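Long-range contacts in VC0179-like protein (Escherichia coli, PDB 4XJ6), which probably catalyses the joining of GTP and ATP into cyclic GMP-AMP, as a bacterial homolog of cyclic GMP-AMP synthase: residues F45-R56 / D94-P105; E70-S78 / T158-E166. All coordinates share one frame; numbering follows the deposited sequence.

Contact 1: F45-R56 / D94-P105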
loop_
_atom_site.group_PDB
_atom_site.type_symbol
_atom_site.label_atom_id
_atom_site.label_comp_id
_atom_site.label_asym_id
_atom_site.label_seq_id
_atom_site.Cartn_x
_atom_site.Cartn_y
_atom_site.Cartn_z
ATOM N N PHE A 45 -5.339 -21.932 3.172
ATOM C CA PHE A 45 -6.589 -22.090 2.441
ATOM C C PHE A 45 -6.824 -23.549 2.063
ATOM O O PHE A 45 -7.947 -24.038 2.147
ATOM C CB PHE A 45 -6.594 -21.207 1.188
ATOM C CG PHE A 45 -7.252 -19.872 1.388
ATOM C CD1 PHE A 45 -6.615 -18.865 2.096
ATOM C CD2 PHE A 45 -8.507 -19.621 0.857
ATOM C CE1 PHE A 45 -7.222 -17.635 2.276
ATOM C CE2 PHE A 45 -9.116 -18.392 1.034
ATOM C CZ PHE A 45 -8.473 -17.399 1.745
ATOM N N GLN A 46 -5.761 -24.239 1.653
ATOM C CA GLN A 46 -5.856 -25.654 1.309
ATOM C C GLN A 46 -6.229 -26.494 2.524
ATOM O O GLN A 46 -7.099 -27.362 2.448
ATOM C CB GLN A 46 -4.539 -26.160 0.714
ATOM C CG GLN A 46 -4.499 -27.670 0.513
ATOM C CD GLN A 46 -3.204 -28.153 -0.114
ATOM O OE1 GLN A 46 -2.975 -27.975 -1.311
ATOM N NE2 GLN A 46 -2.350 -28.774 0.694
ATOM N N GLU A 47 -5.559 -26.228 3.643
ATOM C CA GLU A 47 -5.832 -26.927 4.894
ATOM C C GLU A 47 -7.270 -26.702 5.342
ATOM O O GLU A 47 -7.941 -27.627 5.801
ATOM C CB GLU A 47 -4.862 -26.470 5.988
ATOM C CG GLU A 47 -3.423 -26.912 5.770
ATOM C CD GLU A 47 -2.476 -26.348 6.811
ATOM O OE1 GLU A 47 -2.744 -25.241 7.326
ATOM O OE2 GLU A 47 -1.464 -27.015 7.117
ATOM N N ALA A 48 -7.736 -25.465 5.200
ATOM C CA ALA A 48 -9.102 -25.112 5.564
ATOM C C ALA A 48 -10.103 -25.775 4.625
ATOM O O ALA A 48 -11.151 -26.252 5.061
ATOM C CB ALA A 48 -9.279 -23.602 5.553
ATOM N N ARG A 49 -9.768 -25.805 3.338
ATOM C CA ARG A 49 -10.624 -26.419 2.326
ATOM C C ARG A 49 -10.810 -27.906 2.585
ATOM O O ARG A 49 -11.916 -28.431 2.455
ATOM C CB ARG A 49 -10.049 -26.204 0.923
ATOM C CG ARG A 49 -10.332 -24.830 0.340
ATOM C CD ARG A 49 -9.877 -24.747 -1.105
ATOM N NE ARG A 49 -8.435 -24.906 -1.238
ATOM C CZ ARG A 49 -7.830 -25.236 -2.373
ATOM N NH1 ARG A 49 -8.549 -25.449 -3.468
ATOM N NH2 ARG A 49 -6.511 -25.359 -2.410
ATOM N N GLN A 50 -9.724 -28.574 2.956
ATOM C CA GLN A 50 -9.756 -30.000 3.257
ATOM C C GLN A 50 -10.722 -30.309 4.395
ATOM O O GLN A 50 -11.502 -31.258 4.320
ATOM C CB GLN A 50 -8.355 -30.505 3.611
ATOM C CG GLN A 50 -8.289 -32.001 3.875
ATOM C CD GLN A 50 -8.668 -32.826 2.659
ATOM O OE1 GLN A 50 -9.761 -33.391 2.594
ATOM N NE2 GLN A 50 -7.764 -32.903 1.690
ATOM N N VAL A 51 -10.662 -29.499 5.448
ATOM C CA VAL A 51 -11.552 -29.660 6.590
ATOM C C VAL A 51 -12.980 -29.317 6.172
ATOM O O VAL A 51 -13.930 -29.981 6.587
ATOM C CB VAL A 51 -11.112 -28.781 7.783
ATOM C CG1 VAL A 51 -12.101 -28.898 8.931
ATOM C CG2 VAL A 51 -9.707 -29.174 8.241
ATOM N N ALA A 52 -13.115 -28.296 5.331
ATOM C CA ALA A 52 -14.410 -27.909 4.780
ATOM C C ALA A 52 -15.022 -29.059 3.986
ATOM O O ALA A 52 -16.234 -29.262 4.004
ATOM C CB ALA A 52 -14.266 -26.672 3.904
ATOM N N ILE A 53 -14.172 -29.810 3.291
ATOM C CA ILE A 53 -14.615 -31.000 2.577
ATOM C C ILE A 53 -15.093 -32.058 3.562
ATOM O O ILE A 53 -16.211 -32.559 3.457
ATOM C CB ILE A 53 -13.490 -31.596 1.700
ATOM C CG1 ILE A 53 -13.119 -30.631 0.576
ATOM C CG2 ILE A 53 -13.920 -32.929 1.114
ATOM C CD1 ILE A 53 -11.927 -31.075 -0.252
ATOM N N ASP A 54 -14.236 -32.374 4.529
ATOM C CA ASP A 54 -14.501 -33.429 5.503
ATOM C C ASP A 54 -15.763 -33.186 6.327
ATOM O O ASP A 54 -16.399 -34.140 6.779
ATOM C CB ASP A 54 -13.301 -33.589 6.439
ATOM C CG ASP A 54 -12.033 -33.984 5.703
ATOM O OD1 ASP A 54 -12.134 -34.499 4.569
ATOM O OD2 ASP A 54 -10.934 -33.784 6.263
ATOM N N VAL A 55 -16.115 -31.916 6.526
ATOM C CA VAL A 55 -17.303 -31.547 7.293
ATOM C C VAL A 55 -18.561 -32.198 6.729
ATOM O O VAL A 55 -19.253 -32.934 7.429
ATOM C CB VAL A 55 -17.503 -30.013 7.330
ATOM C CG1 VAL A 55 -18.931 -29.661 7.729
ATOM C CG2 VAL A 55 -16.517 -29.372 8.286
ATOM N N ARG A 56 -18.847 -31.934 5.458
ATOM C CA ARG A 56 -20.044 -32.477 4.831
ATOM C C ARG A 56 -19.808 -33.908 4.366
ATOM O O ARG A 56 -20.746 -34.695 4.248
ATOM C CB ARG A 56 -20.487 -31.604 3.653
ATOM C CG ARG A 56 -19.496 -31.552 2.500
ATOM C CD ARG A 56 -20.225 -31.495 1.168
ATOM N NE ARG A 56 -21.171 -30.388 1.119
ATOM C CZ ARG A 56 -21.000 -29.291 0.391
ATOM N NH1 ARG A 56 -19.917 -29.155 -0.362
ATOM N NH2 ARG A 56 -21.914 -28.332 0.411
ATOM N N ASP A 94 -24.142 -24.598 1.908
ATOM C CA ASP A 94 -23.714 -25.484 0.828
ATOM C C ASP A 94 -23.138 -24.713 -0.355
ATOM O O ASP A 94 -22.091 -25.074 -0.888
ATOM C CB ASP A 94 -24.882 -26.355 0.355
ATOM C CG ASP A 94 -25.219 -27.466 1.331
ATOM O OD1 ASP A 94 -24.283 -28.121 1.835
ATOM O OD2 ASP A 94 -26.421 -27.685 1.597
ATOM N N GLU A 95 -23.822 -23.646 -0.753
ATOM C CA GLU A 95 -23.392 -22.833 -1.886
ATOM C C GLU A 95 -22.039 -22.181 -1.610
ATOM O O GLU A 95 -21.138 -22.216 -2.449
ATOM C CB GLU A 95 -24.437 -21.761 -2.205
ATOM C CG GLU A 95 -25.834 -22.299 -2.499
ATOM C CD GLU A 95 -26.598 -22.690 -1.247
ATOM O OE1 GLU A 95 -26.034 -22.575 -0.138
ATOM O OE2 GLU A 95 -27.764 -23.115 -1.373
ATOM N N ALA A 96 -21.905 -21.586 -0.429
ATOM C CA ALA A 96 -20.648 -20.969 -0.024
ATOM C C ALA A 96 -19.563 -22.029 0.107
ATOM O O ALA A 96 -18.414 -21.802 -0.275
ATOM C CB ALA A 96 -20.816 -20.213 1.284
ATOM N N ARG A 97 -19.937 -23.188 0.642
ATOM C CA ARG A 97 -18.993 -24.281 0.837
ATOM C C ARG A 97 -18.492 -24.806 -0.505
ATOM O O ARG A 97 -17.305 -25.091 -0.661
ATOM C CB ARG A 97 -19.629 -25.414 1.644
ATOM C CG ARG A 97 -18.622 -26.417 2.187
ATOM C CD ARG A 97 -19.302 -27.583 2.882
ATOM N NE ARG A 97 -20.052 -27.163 4.060
ATOM C CZ ARG A 97 -19.510 -26.991 5.263
ATOM N NH1 ARG A 97 -18.211 -27.198 5.444
ATOM N NH2 ARG A 97 -20.265 -26.607 6.283
ATOM N N ASP A 98 -19.402 -24.921 -1.469
ATOM C CA ASP A 98 -19.057 -25.373 -2.814
ATOM C C ASP A 98 -18.013 -24.462 -3.447
ATOM O O ASP A 98 -17.045 -24.932 -4.045
ATOM C CB ASP A 98 -20.304 -25.434 -3.699
ATOM C CG ASP A 98 -21.227 -26.576 -3.328
ATOM O OD1 ASP A 98 -20.749 -27.549 -2.709
ATOM O OD2 ASP A 98 -22.431 -26.502 -3.657
ATOM N N ASP A 99 -18.216 -23.155 -3.309
ATOM C CA ASP A 99 -17.276 -22.173 -3.830
ATOM C C ASP A 99 -15.919 -22.292 -3.145
ATOM O O ASP A 99 -14.878 -22.299 -3.805
ATOM C CB ASP A 99 -17.823 -20.757 -3.649
ATOM C CG ASP A 99 -18.977 -20.452 -4.583
ATOM O OD1 ASP A 99 -19.058 -21.079 -5.658
ATOM O OD2 ASP A 99 -19.801 -19.576 -4.244
ATOM N N PHE A 100 -15.948 -22.385 -1.818
ATOM C CA PHE A 100 -14.736 -22.441 -1.015
ATOM C C PHE A 100 -13.877 -23.641 -1.393
ATOM O O PHE A 100 -12.665 -23.524 -1.534
ATOM C CB PHE A 100 -15.091 -22.481 0.473
ATOM C CG PHE A 100 -13.899 -22.400 1.385
ATOM C CD1 PHE A 100 -13.105 -21.267 1.408
ATOM C CD2 PHE A 100 -13.583 -23.452 2.228
ATOM C CE1 PHE A 100 -12.010 -21.187 2.246
ATOM C CE2 PHE A 100 -12.492 -23.379 3.069
ATOM C CZ PHE A 100 -11.703 -22.246 3.079
ATOM N N ILE A 101 -14.523 -24.786 -1.576
ATOM C CA ILE A 101 -13.839 -26.031 -1.906
ATOM C C ILE A 101 -13.316 -26.037 -3.344
ATOM O O ILE A 101 -12.252 -26.591 -3.631
ATOM C CB ILE A 101 -14.781 -27.242 -1.691
ATOM C CG1 ILE A 101 -15.143 -27.371 -0.212
ATOM C CG2 ILE A 101 -14.158 -28.534 -2.201
ATOM C CD1 ILE A 101 -16.223 -28.391 0.050
ATOM N N LYS A 102 -14.055 -25.394 -4.242
ATOM C CA LYS A 102 -13.749 -25.452 -5.670
ATOM C C LYS A 102 -12.582 -24.561 -6.101
ATOM O O LYS A 102 -11.771 -24.958 -6.937
ATOM C CB LYS A 102 -14.997 -25.089 -6.483
ATOM C CG LYS A 102 -14.782 -25.079 -7.990
ATOM C CD LYS A 102 -16.082 -24.832 -8.740
ATOM C CE LYS A 102 -15.828 -24.675 -10.231
ATOM N NZ LYS A 102 -15.152 -25.869 -10.810
ATOM N N PHE A 103 -12.495 -23.361 -5.537
ATOM C CA PHE A 103 -11.528 -22.375 -6.016
ATOM C C PHE A 103 -10.364 -22.146 -5.063
ATOM O O PHE A 103 -10.526 -22.173 -3.846
ATOM C CB PHE A 103 -12.233 -21.045 -6.290
ATOM C CG PHE A 103 -13.338 -21.147 -7.296
ATOM C CD1 PHE A 103 -13.061 -21.134 -8.653
ATOM C CD2 PHE A 103 -14.653 -21.265 -6.886
ATOM C CE1 PHE A 103 -14.078 -21.231 -9.583
ATOM C CE2 PHE A 103 -15.675 -21.361 -7.809
ATOM C CZ PHE A 103 -15.388 -21.346 -9.159
ATOM N N GLN A 104 -9.184 -21.928 -5.638
ATOM C CA GLN A 104 -8.006 -21.539 -4.874
ATOM C C GLN A 104 -7.917 -20.019 -4.788
ATOM O O GLN A 104 -8.406 -19.319 -5.674
ATOM C CB GLN A 104 -6.728 -22.101 -5.508
ATOM C CG GLN A 104 -6.456 -23.562 -5.202
ATOM C CD GLN A 104 -4.971 -23.866 -5.131
ATOM O OE1 GLN A 104 -4.352 -23.749 -4.071
ATOM N NE2 GLN A 104 -4.390 -24.256 -6.258
ATOM N N PRO A 105 -7.298 -19.501 -3.716
ATOM C CA PRO A 105 -7.065 -18.055 -3.637
ATOM C C PRO A 105 -6.085 -17.579 -4.707
ATOM O O PRO A 105 -5.155 -18.310 -5.049
ATOM C CB PRO A 105 -6.475 -17.869 -2.235
ATOM C CG PRO A 105 -5.901 -19.197 -1.883
ATOM C CD PRO A 105 -6.821 -20.203 -2.511
#

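Contact 2: E70-S78 / T158-E166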
loop_
_atom_site.group_PDB
_atom_site.type_symbol
_atom_site.label_atom_id
_atom_site.label_comp_id
_atom_site.label_asym_id
_atom_site.label_seq_id
_atom_site.Cartn_x
_atom_site.Cartn_y
_atom_site.Cartn_z
ATOM N N GLU A 70 -6.692 -27.687 14.622
ATOM C CA GLU A 70 -5.570 -27.570 15.548
ATOM C C GLU A 70 -4.443 -28.528 15.186
ATOM O O GLU A 70 -3.525 -28.749 15.974
ATOM C CB GLU A 70 -6.029 -27.825 16.983
ATOM C CG GLU A 70 -6.684 -26.633 17.662
ATOM C CD GLU A 70 -7.250 -26.990 19.023
ATOM O OE1 GLU A 70 -7.287 -28.195 19.351
ATOM O OE2 GLU A 70 -7.658 -26.072 19.765
ATOM N N LYS A 71 -4.529 -29.110 13.995
ATOM C CA LYS A 71 -3.427 -29.875 13.430
ATOM C C LYS A 71 -2.852 -29.109 12.249
ATOM O O LYS A 71 -1.866 -29.526 11.640
ATOM C CB LYS A 71 -3.886 -31.269 12.996
ATOM C CG LYS A 71 -4.368 -32.146 14.134
ATOM C CD LYS A 71 -4.957 -33.445 13.607
ATOM C CE LYS A 71 -5.651 -34.225 14.713
ATOM N NZ LYS A 71 -6.688 -35.151 14.175
ATOM N N THR A 72 -3.480 -27.979 11.937
ATOM C CA THR A 72 -3.051 -27.131 10.834
ATOM C C THR A 72 -2.432 -25.831 11.345
ATOM O O THR A 72 -2.132 -25.701 12.531
ATOM C CB THR A 72 -4.225 -26.793 9.897
ATOM O OG1 THR A 72 -5.114 -25.882 10.552
ATOM C CG2 THR A 72 -4.988 -28.052 9.522
ATOM N N ASN A 73 -2.253 -24.866 10.445
ATOM C CA ASN A 73 -1.692 -23.568 10.812
ATOM C C ASN A 73 -2.627 -22.758 11.704
ATOM O O ASN A 73 -2.214 -21.768 12.309
ATOM C CB ASN A 73 -1.351 -22.755 9.559
ATOM C CG ASN A 73 -0.088 -23.234 8.875
ATOM O OD1 ASN A 73 1.021 -22.928 9.313
ATOM N ND2 ASN A 73 -0.247 -23.978 7.787
ATOM N N VAL A 74 -3.886 -23.182 11.773
ATOM C CA VAL A 74 -4.893 -22.543 12.619
ATOM C C VAL A 74 -4.490 -22.638 14.093
ATOM O O VAL A 74 -4.991 -21.895 14.935
ATOM C CB VAL A 74 -6.290 -23.179 12.384
ATOM C CG1 VAL A 74 -7.377 -22.503 13.217
ATOM C CG2 VAL A 74 -6.654 -23.106 10.913
ATOM N N ARG A 75 -3.570 -23.556 14.385
ATOM C CA ARG A 75 -2.926 -23.660 15.696
ATOM C C ARG A 75 -2.522 -22.310 16.289
ATOM O O ARG A 75 -2.614 -22.103 17.497
ATOM C CB ARG A 75 -1.672 -24.541 15.600
ATOM C CG ARG A 75 -1.918 -26.033 15.708
ATOM C CD ARG A 75 -0.626 -26.828 15.525
ATOM N NE ARG A 75 -0.122 -26.754 14.156
ATOM C CZ ARG A 75 1.046 -26.221 13.813
ATOM N NH1 ARG A 75 1.846 -25.718 14.743
ATOM N NH2 ARG A 75 1.418 -26.197 12.540
ATOM N N TYR A 76 -2.076 -21.400 15.426
ATOM C CA TYR A 76 -1.419 -20.170 15.862
ATOM C C TYR A 76 -2.384 -19.014 16.132
ATOM O O TYR A 76 -1.968 -17.950 16.596
ATOM C CB TYR A 76 -0.373 -19.754 14.823
ATOM C CG TYR A 76 0.707 -20.798 14.632
ATOM C CD1 TYR A 76 1.623 -21.060 15.643
ATOM C CD2 TYR A 76 0.802 -21.528 13.455
ATOM C CE1 TYR A 76 2.611 -22.014 15.484
ATOM C CE2 TYR A 76 1.786 -22.488 13.286
ATOM C CZ TYR A 76 2.687 -22.725 14.302
ATOM O OH TYR A 76 3.664 -23.677 14.133
ATOM N N LEU A 77 -3.664 -19.218 15.841
ATOM C CA LEU A 77 -4.684 -18.264 16.258
ATOM C C LEU A 77 -4.923 -18.417 17.758
ATOM O O LEU A 77 -4.572 -19.442 18.343
ATOM C CB LEU A 77 -5.989 -18.479 15.488
ATOM C CG LEU A 77 -6.012 -18.325 13.966
ATOM C CD1 LEU A 77 -7.380 -18.715 13.430
ATOM C CD2 LEU A 77 -5.671 -16.905 13.560
ATOM N N SER A 78 -5.516 -17.403 18.380
ATOM C CA SER A 78 -5.914 -17.502 19.781
ATOM C C SER A 78 -7.041 -18.532 19.899
ATOM O O SER A 78 -7.669 -18.864 18.894
ATOM C CB SER A 78 -6.351 -16.136 20.315
ATOM O OG SER A 78 -7.482 -15.652 19.616
ATOM N N THR A 158 -4.423 -16.352 10.060
ATOM C CA THR A 158 -3.765 -17.637 10.267
ATOM C C THR A 158 -2.416 -17.694 9.558
ATOM O O THR A 158 -1.417 -18.122 10.135
ATOM C CB THR A 158 -4.641 -18.802 9.773
ATOM O OG1 THR A 158 -5.833 -18.874 10.564
ATOM C CG2 THR A 158 -3.898 -20.118 9.891
ATOM N N SER A 159 -2.397 -17.249 8.305
ATOM C CA SER A 159 -1.178 -17.260 7.505
ATOM C C SER A 159 -0.076 -16.396 8.111
ATOM O O SER A 159 1.054 -16.850 8.281
ATOM C CB SER A 159 -1.479 -16.790 6.085
ATOM O OG SER A 159 -0.308 -16.784 5.297
ATOM N N LEU A 160 -0.411 -15.153 8.436
ATOM C CA LEU A 160 0.578 -14.199 8.926
ATOM C C LEU A 160 1.016 -14.501 10.359
ATOM O O LEU A 160 2.181 -14.314 10.707
ATOM C CB LEU A 160 0.025 -12.777 8.829
ATOM C CG LEU A 160 -0.426 -12.367 7.426
ATOM C CD1 LEU A 160 -0.945 -10.936 7.421
ATOM C CD2 LEU A 160 0.701 -12.545 6.410
ATOM N N LYS A 161 0.084 -14.969 11.185
ATOM C CA LYS A 161 0.404 -15.323 12.565
ATOM C C LYS A 161 1.244 -16.594 12.630
ATOM O O LYS A 161 2.028 -16.781 13.562
ATOM C CB LYS A 161 -0.870 -15.494 13.389
ATOM C CG LYS A 161 -1.523 -14.180 13.787
ATOM C CD LYS A 161 -2.836 -14.408 14.518
ATOM C CE LYS A 161 -2.882 -13.616 15.813
ATOM N NZ LYS A 161 -4.197 -12.952 16.024
ATOM N N SER A 162 1.083 -17.468 11.640
ATOM C CA SER A 162 1.902 -18.671 11.559
ATOM C C SER A 162 3.328 -18.305 11.164
ATOM O O SER A 162 4.287 -18.930 11.612
ATOM C CB SER A 162 1.312 -19.668 10.559
ATOM O OG SER A 162 1.477 -19.212 9.225
ATOM N N LEU A 163 3.452 -17.290 10.315
ATOM C CA LEU A 163 4.753 -16.772 9.913
ATOM C C LEU A 163 5.418 -16.050 11.083
ATOM O O LEU A 163 6.631 -16.160 11.285
ATOM C CB LEU A 163 4.614 -15.830 8.716
ATOM C CG LEU A 163 4.198 -16.480 7.398
ATOM C CD1 LEU A 163 4.044 -15.432 6.308
ATOM C CD2 LEU A 163 5.216 -17.531 6.992
ATOM N N GLU A 164 4.612 -15.319 11.848
ATOM C CA GLU A 164 5.082 -14.630 13.043
ATOM C C GLU A 164 5.645 -15.609 14.066
ATOM O O GLU A 164 6.745 -15.424 14.584
ATOM C CB GLU A 164 3.943 -13.823 13.668
ATOM C CG GLU A 164 4.257 -13.274 15.048
ATOM C CD GLU A 164 3.098 -12.510 15.654
ATOM O OE1 GLU A 164 2.078 -13.140 16.008
ATOM O OE2 GLU A 164 3.207 -11.273 15.772
ATOM N N ALA A 165 4.878 -16.656 14.342
ATOM C CA ALA A 165 5.233 -17.629 15.369
ATOM C C ALA A 165 6.464 -18.449 14.993
ATOM O O ALA A 165 7.256 -18.824 15.858
ATOM C CB ALA A 165 4.060 -18.551 15.640
ATOM N N GLU A 166 6.619 -18.725 13.703
ATOM C CA GLU A 166 7.695 -19.592 13.237
ATOM C C GLU A 166 8.976 -18.833 12.890
ATOM O O GLU A 166 10.023 -19.445 12.688
ATOM C CB GLU A 166 7.225 -20.398 12.025
ATOM C CG GLU A 166 6.208 -21.477 12.358
ATOM C CD GLU A 166 5.697 -22.193 11.125
ATOM O OE1 GLU A 166 6.059 -21.776 10.006
ATOM O OE2 GLU A 166 4.933 -23.169 11.275
HETATM O O HOH W 1 3.410 -24.359 9.535
#

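Contact 1: F45-R56 / D94-P105
Phe100 lays one ring face under Arg49, whose CG stands 4.0 Å from the centroid of the Phe100 ring in a CH-pi contact. The ring edge meets the CB atoms of Ala48 and Ala52. Phe100 fits as a knob among Phe45, Ala48, Arg49 and Ala52; its CG, trans to the backbone N (chi1 -174°), carries the ring across to the facing helix. Leu151 and Leu155 of helix 149-166 also touch this ring. At one end of the contact, Pro105 covers a face of the Phe45 ring, with Pro105 CG 3.6 Å from Phe45 CG. Further along, Ile101 CG2 packs 3.6 Å from Ile53 CG1.

The other end is charged. Arg56 NH2 gives a nearly straight bond of 2.8 Å to Asp94 OD1, in the guanidinium plane and on the anti side of the carboxylate. Arg56 NH1 reaches Asp98 OD1 at 3.0 Å, tilted 30° out of the guanidinium plane. Arg97 CD lies over the centre of one guanidinium face of Arg56. Arg97 then turns its own head to the backbone: NH1 donates to Ala52 O at 3.2 Å, on a lone pair, and also to Ile89 O. The two helix segments cross at a wide angle, 137° between their N-to-C directions. The two carboxylates probably offset the charge of Arg56 beside Arg97, so the apolar helix pairing ends in a salt-bridge network.

Contact 2: E70-S78 / T158-E166
Van der Waals contact comes first: the Tyr76 ring leans on Ser162 and Ala165, with CD1 3.5 Å from Ala165 CB and CD2 3.5 Å from Ser162 CB. Its CG lies anti to the carbonyl carbon (chi1 -61°), which directs the ring at segment 158-166 of helix 149-166. Thr158 CG2 packs 3.7 Å from Asn73 CB and also touches the backbone carbonyl of Asn73. The other branch of Thr158 faces Leu77, with OG1 3.3 Å from Leu77 CD1. That hydroxyl is hydrogen-bonded to Leu154 O within its own helix. Leu77 CD2 meets the aliphatic part of Lys161 at CD.

One water bridges the segments. It donates to Asn73 OD1 and to Glu166 OE2, at 2.8 and 2.6 Å from those atoms. Tyr76 OH lies 3.2 Å from Glu166 OE2, with ring and carboxylate almost perpendicular. Both bridged side chains have second partners on helix 24-57: Asn73 ND2 bonds Glu47, and Glu166 OE1 forms a salt bridge with Arg40. Arg40 also bonds Ser162 OG, which donates to Ser159 O.

Bonds within the loop fix its turns. Thr72 OG1 accepts from Val74 N at 3.2 Å, and a 3-10 turn follows at 73-76. Ser78 then takes the N-cap position of the next helix. The arrangement is an ST turn leading into a 3-10 turn, packed against a helix of the nucleotidyltransferase domain.

Overall arrangement
The centres of contacts 1 and 2 lie about 19 Å apart, on the same side of the chain's centre. Their segments alternate along the chain: 45-56, 70-78, 94-105, then 158-166. Contact 1 pairs helices 24-57 and 94-102. Contact 2 sets the loop between helices 62-69 and 79-90 on helix 149-166. Helix 24-57 touches both contacts, reaching contact 2 through Glu47. Helix 149-166 is also shared: it packs on the aromatic rings of contact 1, and its last residues form contact 2. Met136 of strand 128-138 touches Phe45 and Phe100. The same strand carries Asp129 and Asp131, which bind magnesium, so contact 1 packs against a strand of the metal site.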